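Blo t 1 allergen (Blomia tropicalis, PDB 5JT8) is a mite allergen of the papain-like cysteine protease family, probably a peptidase made as a proenzyme, with limited antibody cross-reactivity to Der p 1. Local coordinates at residues F261-N275 / W307-S321. Numbering follows the deposited sequence.
With NO3 (nitrate ion), chain J; NO3 (nitrate ion), chain H.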
# COMPACT_ATOMS: atom_id res chain seq x y z
N PHE A 261 -2.93 10.72 -6.64
CA PHE A 261 -3.11 9.44 -5.99
C PHE A 261 -3.61 9.65 -4.56
O PHE A 261 -4.52 8.96 -4.09
CB PHE A 261 -1.82 8.62 -5.98
CG PHE A 261 -2.01 7.25 -5.41
CD1 PHE A 261 -2.50 6.22 -6.20
CD2 PHE A 261 -1.76 7.01 -4.06
CE1 PHE A 261 -2.70 4.96 -5.67
CE2 PHE A 261 -1.97 5.77 -3.52
CZ PHE A 261 -2.43 4.73 -4.32
N ARG A 262 -2.99 10.61 -3.87
CA ARG A 262 -3.34 10.96 -2.49
C ARG A 262 -4.84 11.13 -2.26
O ARG A 262 -5.41 10.59 -1.31
CB ARG A 262 -2.61 12.26 -2.11
CG ARG A 262 -2.78 12.71 -0.68
CD ARG A 262 -1.83 13.87 -0.40
NE ARG A 262 -2.10 14.48 0.89
CZ ARG A 262 -1.42 15.51 1.39
NH1 ARG A 262 -0.42 16.05 0.71
NH2 ARG A 262 -1.75 15.99 2.58
N ASN A 263 -5.48 11.88 -3.15
CA ASN A 263 -6.88 12.23 -2.96
C ASN A 263 -7.83 11.44 -3.82
O ASN A 263 -9.01 11.79 -3.91
CB ASN A 263 -7.07 13.72 -3.22
CG ASN A 263 -6.39 14.56 -2.18
OD1 ASN A 263 -6.89 14.71 -1.07
ND2 ASN A 263 -5.23 15.11 -2.53
N LEU A 264 -7.32 10.38 -4.44
CA LEU A 264 -8.12 9.58 -5.36
C LEU A 264 -9.42 9.06 -4.74
O LEU A 264 -9.41 8.54 -3.63
CB LEU A 264 -7.30 8.39 -5.87
CG LEU A 264 -7.92 7.52 -6.96
CD1 LEU A 264 -8.32 8.37 -8.16
CD2 LEU A 264 -6.93 6.43 -7.39
N GLY A 265 -10.53 9.23 -5.46
CA GLY A 265 -11.79 8.58 -5.13
C GLY A 265 -12.15 7.60 -6.25
O GLY A 265 -11.34 6.76 -6.63
N ASN A 266 -13.36 7.73 -6.79
CA ASN A 266 -13.77 6.97 -7.97
C ASN A 266 -13.07 7.45 -9.25
O ASN A 266 -12.66 8.62 -9.34
CB ASN A 266 -15.28 7.06 -8.17
CG ASN A 266 -16.06 6.18 -7.20
OD1 ASN A 266 -16.20 4.98 -7.41
ND2 ASN A 266 -16.59 6.79 -6.14
N GLY A 267 -12.96 6.57 -10.24
CA GLY A 267 -12.43 6.94 -11.55
C GLY A 267 -11.10 6.29 -11.88
O GLY A 267 -10.47 5.65 -11.03
N VAL A 268 -10.66 6.44 -13.13
CA VAL A 268 -9.36 5.90 -13.51
C VAL A 268 -8.34 7.02 -13.64
O VAL A 268 -8.47 7.91 -14.48
CB VAL A 268 -9.41 5.11 -14.83
CG1 VAL A 268 -8.01 4.61 -15.17
CG2 VAL A 268 -10.38 3.96 -14.71
N LEU A 269 -7.33 6.97 -12.78
CA LEU A 269 -6.26 7.95 -12.80
C LEU A 269 -5.40 7.75 -14.03
O LEU A 269 -4.67 6.77 -14.14
CB LEU A 269 -5.42 7.83 -11.52
CG LEU A 269 -4.53 9.02 -11.18
CD1 LEU A 269 -5.36 10.31 -11.13
CD2 LEU A 269 -3.82 8.79 -9.85
N ARG A 270 -5.49 8.70 -14.96
CA ARG A 270 -4.70 8.67 -16.19
C ARG A 270 -3.67 9.79 -16.21
O ARG A 270 -3.84 10.82 -15.55
CB ARG A 270 -5.60 8.82 -17.43
CG ARG A 270 -6.57 7.68 -17.69
CD ARG A 270 -7.15 7.81 -19.10
NE ARG A 270 -7.73 9.12 -19.32
CZ ARG A 270 -8.23 9.54 -20.48
NH1 ARG A 270 -8.21 8.74 -21.54
NH2 ARG A 270 -8.74 10.76 -20.58
N GLY A 271 -2.61 9.60 -17.00
CA GLY A 271 -1.62 10.64 -17.23
C GLY A 271 -0.87 11.16 -16.02
O GLY A 271 -0.42 12.29 -16.01
N VAL A 272 -0.72 10.35 -14.98
CA VAL A 272 0.02 10.80 -13.80
C VAL A 272 1.39 10.12 -13.67
O VAL A 272 1.49 8.88 -13.67
CB VAL A 272 -0.79 10.56 -12.50
CG1 VAL A 272 0.07 10.79 -11.28
CG2 VAL A 272 -2.02 11.45 -12.47
N ALA A 273 2.43 10.95 -13.60
CA ALA A 273 3.77 10.54 -13.17
C ALA A 273 4.28 9.32 -13.91
O ALA A 273 4.59 8.30 -13.29
CB ALA A 273 3.78 10.27 -11.66
N TYR A 274 4.35 9.42 -15.23
CA TYR A 274 4.85 8.35 -16.06
C TYR A 274 6.29 7.99 -15.69
O TYR A 274 7.13 8.88 -15.52
CB TYR A 274 4.77 8.74 -17.54
CG TYR A 274 3.38 8.63 -18.14
CD1 TYR A 274 2.27 8.35 -17.34
CD2 TYR A 274 3.18 8.76 -19.51
CE1 TYR A 274 1.01 8.23 -17.89
CE2 TYR A 274 1.92 8.65 -20.06
CZ TYR A 274 0.84 8.38 -19.25
OH TYR A 274 -0.41 8.26 -19.80
N ASN A 275 6.57 6.69 -15.55
CA ASN A 275 7.92 6.21 -15.24
C ASN A 275 8.50 6.82 -13.97
O ASN A 275 9.70 7.08 -13.90
CB ASN A 275 8.87 6.48 -16.41
CG ASN A 275 8.30 6.06 -17.75
OD1 ASN A 275 7.96 4.88 -17.96
ND2 ASN A 275 8.16 7.01 -18.66
N TRP A 307 -11.09 6.06 1.15
CA TRP A 307 -10.24 6.43 0.01
C TRP A 307 -10.61 5.62 -1.23
O TRP A 307 -11.09 4.49 -1.13
CB TRP A 307 -8.75 6.22 0.34
CG TRP A 307 -7.78 6.52 -0.79
CD1 TRP A 307 -7.12 7.69 -1.02
CD2 TRP A 307 -7.34 5.62 -1.82
NE1 TRP A 307 -6.31 7.58 -2.12
CE2 TRP A 307 -6.43 6.32 -2.64
CE3 TRP A 307 -7.64 4.29 -2.14
CZ2 TRP A 307 -5.81 5.74 -3.74
CZ3 TRP A 307 -7.02 3.71 -3.25
CH2 TRP A 307 -6.12 4.44 -4.04
N GLY A 308 -10.37 6.21 -2.40
CA GLY A 308 -10.67 5.57 -3.67
C GLY A 308 -12.12 5.11 -3.72
O GLY A 308 -13.01 5.81 -3.25
N ASN A 309 -12.35 3.93 -4.28
CA ASN A 309 -13.67 3.32 -4.30
C ASN A 309 -13.75 2.18 -3.29
O ASN A 309 -13.36 1.05 -3.58
CB ASN A 309 -14.00 2.82 -5.71
CG ASN A 309 -15.45 2.34 -5.85
OD1 ASN A 309 -16.08 1.93 -4.87
ND2 ASN A 309 -15.98 2.40 -7.06
N GLY A 310 -14.28 2.46 -2.10
CA GLY A 310 -14.27 1.47 -1.03
C GLY A 310 -12.88 0.99 -0.64
O GLY A 310 -12.71 -0.14 -0.17
N GLY A 311 -11.87 1.84 -0.82
CA GLY A 311 -10.52 1.52 -0.38
C GLY A 311 -9.65 1.01 -1.51
O GLY A 311 -8.44 0.76 -1.33
N TYR A 312 -10.27 0.85 -2.68
CA TYR A 312 -9.59 0.39 -3.89
C TYR A 312 -9.46 1.54 -4.89
O TYR A 312 -10.33 2.39 -4.97
CB TYR A 312 -10.36 -0.80 -4.52
CG TYR A 312 -10.26 -2.08 -3.70
CD1 TYR A 312 -9.20 -2.95 -3.88
CD2 TYR A 312 -11.22 -2.40 -2.75
CE1 TYR A 312 -9.09 -4.11 -3.14
CE2 TYR A 312 -11.12 -3.56 -2.00
CZ TYR A 312 -10.04 -4.41 -2.20
OH TYR A 312 -9.92 -5.57 -1.48
N GLY A 313 -8.37 1.55 -5.64
CA GLY A 313 -8.15 2.61 -6.61
C GLY A 313 -7.83 2.06 -7.98
O GLY A 313 -7.41 0.91 -8.10
N TYR A 314 -8.02 2.89 -9.01
CA TYR A 314 -7.77 2.45 -10.36
C TYR A 314 -6.76 3.37 -11.04
O TYR A 314 -6.99 4.57 -11.18
CB TYR A 314 -9.07 2.38 -11.15
CG TYR A 314 -10.11 1.49 -10.48
CD1 TYR A 314 -10.04 0.11 -10.58
CD2 TYR A 314 -11.14 2.04 -9.72
CE1 TYR A 314 -10.97 -0.70 -9.97
CE2 TYR A 314 -12.08 1.23 -9.10
CZ TYR A 314 -11.99 -0.14 -9.24
OH TYR A 314 -12.92 -0.96 -8.63
N VAL A 315 -5.63 2.80 -11.46
CA VAL A 315 -4.61 3.57 -12.16
C VAL A 315 -4.33 2.99 -13.53
O VAL A 315 -4.15 1.78 -13.67
CB VAL A 315 -3.26 3.63 -11.37
CG1 VAL A 315 -2.19 4.39 -12.18
CG2 VAL A 315 -3.45 4.28 -10.03
N GLU A 316 -4.26 3.86 -14.53
CA GLU A 316 -3.98 3.45 -15.90
C GLU A 316 -2.69 2.62 -16.02
O GLU A 316 -1.67 2.94 -15.41
CB GLU A 316 -3.90 4.69 -16.78
CG GLU A 316 -3.51 4.46 -18.21
CD GLU A 316 -3.43 5.78 -19.00
OE1 GLU A 316 -2.61 6.67 -18.64
OE2 GLU A 316 -4.21 5.91 -19.96
N ARG A 317 -2.75 1.55 -16.81
CA ARG A 317 -1.58 0.73 -17.12
C ARG A 317 -0.77 1.34 -18.28
O ARG A 317 -1.15 2.37 -18.84
CB ARG A 317 -1.99 -0.69 -17.51
CG ARG A 317 -2.88 -1.40 -16.52
CD ARG A 317 -2.75 -2.93 -16.64
NE ARG A 317 -2.97 -3.44 -18.01
CZ ARG A 317 -4.16 -3.74 -18.50
NH1 ARG A 317 -5.25 -3.57 -17.76
NH2 ARG A 317 -4.28 -4.19 -19.74
N GLY A 318 0.34 0.70 -18.61
CA GLY A 318 1.05 1.01 -19.85
C GLY A 318 2.13 2.07 -19.77
O GLY A 318 2.77 2.37 -20.78
N HIS A 319 2.35 2.63 -18.59
CA HIS A 319 3.26 3.77 -18.49
C HIS A 319 4.09 3.82 -17.21
O HIS A 319 4.67 4.88 -16.92
CB HIS A 319 2.49 5.08 -18.59
CG HIS A 319 1.70 5.21 -19.86
ND1 HIS A 319 2.29 5.57 -21.05
CD2 HIS A 319 0.39 5.00 -20.12
CE1 HIS A 319 1.36 5.58 -22.00
NE2 HIS A 319 0.21 5.25 -21.46
N ASN A 320 4.15 2.71 -16.48
CA ASN A 320 4.79 2.70 -15.17
C ASN A 320 4.36 3.91 -14.38
O ASN A 320 5.17 4.61 -13.80
CB ASN A 320 6.33 2.67 -15.28
CG ASN A 320 7.00 2.49 -13.92
OD1 ASN A 320 6.36 2.04 -12.96
ND2 ASN A 320 8.28 2.87 -13.83
N SER A 321 3.06 4.19 -14.44
CA SER A 321 2.51 5.35 -13.77
C SER A 321 2.82 5.28 -12.27
O SER A 321 2.62 4.25 -11.63
CB SER A 321 1.00 5.42 -14.01
OG SER A 321 0.44 6.50 -13.30
N NO3 J . 5.35 6.72 -21.59
O1 NO3 J . 4.59 7.30 -22.42
O2 NO3 J . 6.46 7.25 -21.28
O3 NO3 J . 5.01 5.62 -21.07
N NO3 H . 2.05 14.10 -12.19
O1 NO3 H . 1.83 14.02 -13.43
O2 NO3 H . 3.05 13.49 -11.69
O3 NO3 H . 1.29 14.78 -11.43
O HOH W 1 -10.33 4.79 -8.33
O HOH W 2 -1.72 7.59 -14.65
O HOH W 3 9.70 3.45 -16.30
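Glu316 OE1 is gripped from the other segment by Tyr274 OH, which donates to it at 3.0 Å on the syn side but well out of the carboxylate plane, and by a longer, weak bond from Gly271 N. An extended chain with CG anti to the backbone N (chi1 175°) carries the carboxylate that far, and its other oxygen lies against the aliphatic part of Arg270, whose guanidinium turns instead to a salt bridge with Asp66 of the propeptide region. The tyrosine is steadied further by His319: the two rings form an offset stack, centroids 4.0 Å apart and planes only 5° from parallel, with His319 CB over the centre of the tyrosine face. A flat histidine ring suits this place because it can lie against that face; in the crystal its ND1 and Asn275 ND2 both hold a nitrate, probably from the crystallisation liquor. Ser321 OG donates to Val272 O at 2.6 Å, in the carbonyl plane, and accepts from a water that also bonds Leu269 O and Val272 N.

Between the ends runs a short parallel pairing: Leu269 N donates to Tyr314 O at 2.9 Å and Leu269 O accepts from Glu316 N, while a water joins Gly265 O and Gly267 O to Tyr314 N. At the far end the indole of Trp307 reaches the C-terminal end of the short helix 259-262. NE1 donates to Phe261 O at 3.0 Å, nearly in the indole plane; this oxygen also accepts from Leu264 N. The indole rim, at CZ2, lies over the face of Phe261, planes 49° apart, and Leu264 CB and CD2 pack on the six-membered ring. Gly308, whose N donates to Leu264 O, sits at positive phi, where a side chain would run into Tyr312 O. Strand 268-269 thus adds a short parallel edge strand to the otherwise antiparallel sheet of the papain-like fold's R domain.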